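Local coordinates for protein FOKI restriction endonuclease (PDB 2FOK) that recognises a specific DNA sequence through its recognition domain and cleaves the DNA some way off with a separate PD-(D/E)XK-type nuclease domain, probably using metal ions, at residues A[5-13]-A[291-299]. Sequence-based numbering, arbitrary orientation.
Sequences IRTFGWVQN and VYWEMLATN
F8 and Y292 meet at the apolar centre, where the N-terminal arm of the first recognition subdomain, of the helix-turn-helix superfamily, is held against the irregular loop that precedes helix 303-319, so that the first modelled residues pack on a loop almost 280 residues further on. CE2 of Y292 comes within 3.8 Å of F8 CB and brings its ring edge to G9, whose CA sits between CE2 of Y292 (3.5 Å) and CB of M295 (4.2 Å). F8 CD2 rests 3.7 Å from E294 CB; CG of F8 lies anti to the residue's carbonyl carbon (chi1 -55°), placing the ring alongside the glutamate, and L111 and R112 of helix 104-116 also touch the F8 side chain. Further out, W10 crosses T298 at about a right angle, CD1 touching the threonine methyl. With an alanine in place of W10, the carbonyl of M295 would probably lose its indole donor and CG2 of T298 the ring it packs on. At the polar edge, R307 of helix 303-319 ties both segments together, bonding to R6 O, T7 OG1 and A297 O. F8 N donates to E294 O over 3.1 Å, approaching from above the carbonyl plane. Unlike that bond, the one from W10 NE1 to M295 O, 3.0 Å long, lies in the carbonyl plane on a lone pair, with an N-H...O angle of 167°.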
loop_
_atom_site.group_PDB
_atom_site.type_symbol
_atom_site.label_atom_id
_atom_site.label_comp_id
_atom_site.label_asym_id
_atom_site.label_seq_id
_atom_site.Cartn_x
_atom_site.Cartn_y
_atom_site.Cartn_z
ATOM N N ILE A 5 7.023 19.084 -2.284
ATOM C CA ILE A 5 6.958 17.685 -2.796
ATOM C C ILE A 5 5.518 17.172 -2.666
ATOM O O ILE A 5 4.933 17.181 -1.586
ATOM C CB ILE A 5 7.958 16.764 -2.031
ATOM C CG1 ILE A 5 9.368 17.363 -2.117
ATOM C CG2 ILE A 5 7.976 15.351 -2.646
ATOM C CD1 ILE A 5 10.480 16.419 -1.714
ATOM N N ARG A 6 4.949 16.762 -3.794
ATOM C CA ARG A 6 3.582 16.269 -3.835
ATOM C C ARG A 6 3.598 14.767 -4.096
ATOM O O ARG A 6 4.661 14.170 -4.280
ATOM C CB ARG A 6 2.794 16.990 -4.937
ATOM C CG ARG A 6 2.759 18.512 -4.813
ATOM C CD ARG A 6 2.069 18.926 -3.500
ATOM N NE ARG A 6 2.108 20.372 -3.276
ATOM C CZ ARG A 6 1.630 20.979 -2.196
ATOM N NH1 ARG A 6 1.073 20.266 -1.229
ATOM N NH2 ARG A 6 1.714 22.302 -2.083
ATOM N N THR A 7 2.410 14.173 -4.106
ATOM C CA THR A 7 2.235 12.746 -4.328
ATOM C C THR A 7 0.975 12.573 -5.171
ATOM O O THR A 7 -0.083 13.061 -4.786
ATOM C CB THR A 7 2.047 12.012 -2.980
ATOM O OG1 THR A 7 3.253 12.123 -2.206
ATOM C CG2 THR A 7 1.713 10.541 -3.205
ATOM N N PHE A 8 1.088 11.888 -6.313
ATOM C CA PHE A 8 -0.057 11.675 -7.211
ATOM C C PHE A 8 -0.094 10.262 -7.777
ATOM O O PHE A 8 0.815 9.466 -7.559
ATOM C CB PHE A 8 -0.006 12.613 -8.430
ATOM C CG PHE A 8 0.101 14.067 -8.100
ATOM C CD1 PHE A 8 -0.909 14.713 -7.395
ATOM C CD2 PHE A 8 1.198 14.805 -8.540
ATOM C CE1 PHE A 8 -0.829 16.084 -7.131
ATOM C CE2 PHE A 8 1.294 16.165 -8.286
ATOM C CZ PHE A 8 0.279 16.813 -7.580
ATOM N N GLY A 9 -1.149 9.984 -8.539
ATOM C CA GLY A 9 -1.299 8.695 -9.196
ATOM C C GLY A 9 -2.009 7.635 -8.394
ATOM O O GLY A 9 -2.232 6.530 -8.891
ATOM N N TRP A 10 -2.387 7.973 -7.166
ATOM C CA TRP A 10 -3.032 7.015 -6.276
ATOM C C TRP A 10 -4.076 7.657 -5.362
ATOM O O TRP A 10 -3.779 8.581 -4.597
ATOM C CB TRP A 10 -1.963 6.331 -5.428
ATOM C CG TRP A 10 -0.804 5.793 -6.222
ATOM C CD1 TRP A 10 0.384 6.426 -6.484
ATOM C CD2 TRP A 10 -0.728 4.520 -6.865
ATOM N NE1 TRP A 10 1.188 5.623 -7.252
ATOM C CE2 TRP A 10 0.530 4.448 -7.503
ATOM C CE3 TRP A 10 -1.603 3.427 -6.967
ATOM C CZ2 TRP A 10 0.937 3.325 -8.236
ATOM C CZ3 TRP A 10 -1.195 2.308 -7.698
ATOM C CH2 TRP A 10 0.065 2.267 -8.322
ATOM N N VAL A 11 -5.298 7.150 -5.440
ATOM C CA VAL A 11 -6.392 7.663 -4.626
ATOM C C VAL A 11 -6.936 6.521 -3.765
ATOM O O VAL A 11 -7.102 5.405 -4.246
ATOM C CB VAL A 11 -7.516 8.258 -5.523
ATOM C CG1 VAL A 11 -8.103 9.493 -4.862
ATOM C CG2 VAL A 11 -6.953 8.625 -6.903
ATOM N N GLN A 12 -7.214 6.807 -2.496
ATOM C CA GLN A 12 -7.691 5.792 -1.554
ATOM C C GLN A 12 -9.162 5.861 -1.142
ATOM O O GLN A 12 -9.773 4.838 -0.825
ATOM C CB GLN A 12 -6.863 5.858 -0.269
ATOM C CG GLN A 12 -5.635 4.972 -0.219
ATOM C CD GLN A 12 -4.876 5.142 1.089
ATOM O OE1 GLN A 12 -3.807 4.558 1.287
ATOM N NE2 GLN A 12 -5.432 5.950 1.991
ATOM N N ASN A 13 -9.733 7.056 -1.125
ATOM C CA ASN A 13 -11.107 7.173 -0.681
ATOM C C ASN A 13 -12.134 7.508 -1.751
ATOM O O ASN A 13 -11.864 8.280 -2.669
ATOM C CB ASN A 13 -11.168 8.165 0.477
ATOM C CG ASN A 13 -10.601 7.581 1.759
ATOM O OD1 ASN A 13 -11.029 6.515 2.202
ATOM N ND2 ASN A 13 -9.630 8.268 2.354
ATOM N N VAL A 291 2.904 8.922 -16.772
ATOM C CA VAL A 291 3.677 8.527 -15.590
ATOM C C VAL A 291 4.362 9.775 -15.062
ATOM O O VAL A 291 4.930 10.545 -15.830
ATOM C CB VAL A 291 4.783 7.486 -15.938
ATOM C CG1 VAL A 291 5.691 7.262 -14.729
ATOM C CG2 VAL A 291 4.153 6.165 -16.392
ATOM N N TYR A 292 4.308 9.981 -13.756
ATOM C CA TYR A 292 4.931 11.150 -13.163
ATOM C C TYR A 292 5.748 10.748 -11.946
ATOM O O TYR A 292 5.393 9.829 -11.219
ATOM C CB TYR A 292 3.868 12.193 -12.766
ATOM C CG TYR A 292 2.465 11.632 -12.723
ATOM C CD1 TYR A 292 1.692 11.549 -13.883
ATOM C CD2 TYR A 292 1.950 11.084 -11.545
ATOM C CE1 TYR A 292 0.446 10.926 -13.876
ATOM C CE2 TYR A 292 0.703 10.457 -11.528
ATOM C CZ TYR A 292 -0.041 10.377 -12.696
ATOM O OH TYR A 292 -1.267 9.742 -12.688
ATOM N N TRP A 293 6.860 11.453 -11.766
ATOM C CA TRP A 293 7.799 11.276 -10.671
ATOM C C TRP A 293 7.104 11.098 -9.320
ATOM O O TRP A 293 7.575 10.344 -8.470
ATOM C CB TRP A 293 8.702 12.510 -10.637
ATOM C CG TRP A 293 9.817 12.483 -9.654
ATOM C CD1 TRP A 293 11.017 11.843 -9.791
ATOM C CD2 TRP A 293 9.879 13.196 -8.420
ATOM N NE1 TRP A 293 11.826 12.119 -8.720
ATOM C CE2 TRP A 293 11.153 12.950 -7.861
ATOM C CE3 TRP A 293 8.981 14.026 -7.729
ATOM C CZ2 TRP A 293 11.555 13.502 -6.639
ATOM C CZ3 TRP A 293 9.380 14.579 -6.511
ATOM C CH2 TRP A 293 10.660 14.313 -5.981
ATOM N N GLU A 294 5.986 11.792 -9.133
ATOM C CA GLU A 294 5.230 11.742 -7.877
ATOM C C GLU A 294 4.430 10.471 -7.658
ATOM O O GLU A 294 3.790 10.318 -6.625
ATOM C CB GLU A 294 4.272 12.930 -7.784
ATOM C CG GLU A 294 4.928 14.243 -7.452
ATOM C CD GLU A 294 5.359 15.001 -8.691
ATOM O OE1 GLU A 294 5.408 14.397 -9.786
ATOM O OE2 GLU A 294 5.651 16.210 -8.567
ATOM N N MET A 295 4.445 9.559 -8.622
ATOM C CA MET A 295 3.680 8.333 -8.467
ATOM C C MET A 295 4.563 7.119 -8.210
ATOM O O MET A 295 4.064 6.039 -7.884
ATOM C CB MET A 295 2.802 8.092 -9.706
ATOM C CG MET A 295 3.514 7.522 -10.934
ATOM S SD MET A 295 2.345 6.716 -12.085
ATOM C CE MET A 295 3.095 5.109 -12.275
ATOM N N LEU A 296 5.872 7.311 -8.325
ATOM C CA LEU A 296 6.830 6.225 -8.152
ATOM C C LEU A 296 7.177 5.895 -6.698
ATOM O O LEU A 296 8.040 5.066 -6.444
ATOM C CB LEU A 296 8.105 6.540 -8.955
ATOM C CG LEU A 296 7.876 7.071 -10.386
ATOM C CD1 LEU A 296 9.209 7.370 -11.074
ATOM C CD2 LEU A 296 7.106 6.045 -11.192
ATOM N N ALA A 297 6.495 6.534 -5.752
ATOM C CA ALA A 297 6.710 6.294 -4.325
ATOM C C ALA A 297 5.781 7.194 -3.531
ATOM O O ALA A 297 5.662 8.378 -3.844
ATOM C CB ALA A 297 8.177 6.567 -3.931
ATOM N N THR A 298 5.133 6.638 -2.504
ATOM C CA THR A 298 4.210 7.415 -1.680
ATOM C C THR A 298 4.679 7.702 -0.249
ATOM O O THR A 298 5.356 8.704 -0.002
ATOM C CB THR A 298 2.799 6.748 -1.607
ATOM O OG1 THR A 298 2.847 5.586 -0.767
ATOM C CG2 THR A 298 2.319 6.342 -2.993
ATOM N N ASN A 299 4.317 6.822 0.683
ATOM C CA ASN A 299 4.641 6.989 2.097
ATOM C C ASN A 299 5.994 6.434 2.505
ATOM O O ASN A 299 6.127 5.790 3.546
ATOM C CB ASN A 299 3.539 6.347 2.946
ATOM C CG ASN A 299 2.149 6.693 2.445
ATOM O OD1 ASN A 299 1.937 7.757 1.860
ATOM N ND2 ASN A 299 1.192 5.799 2.669
#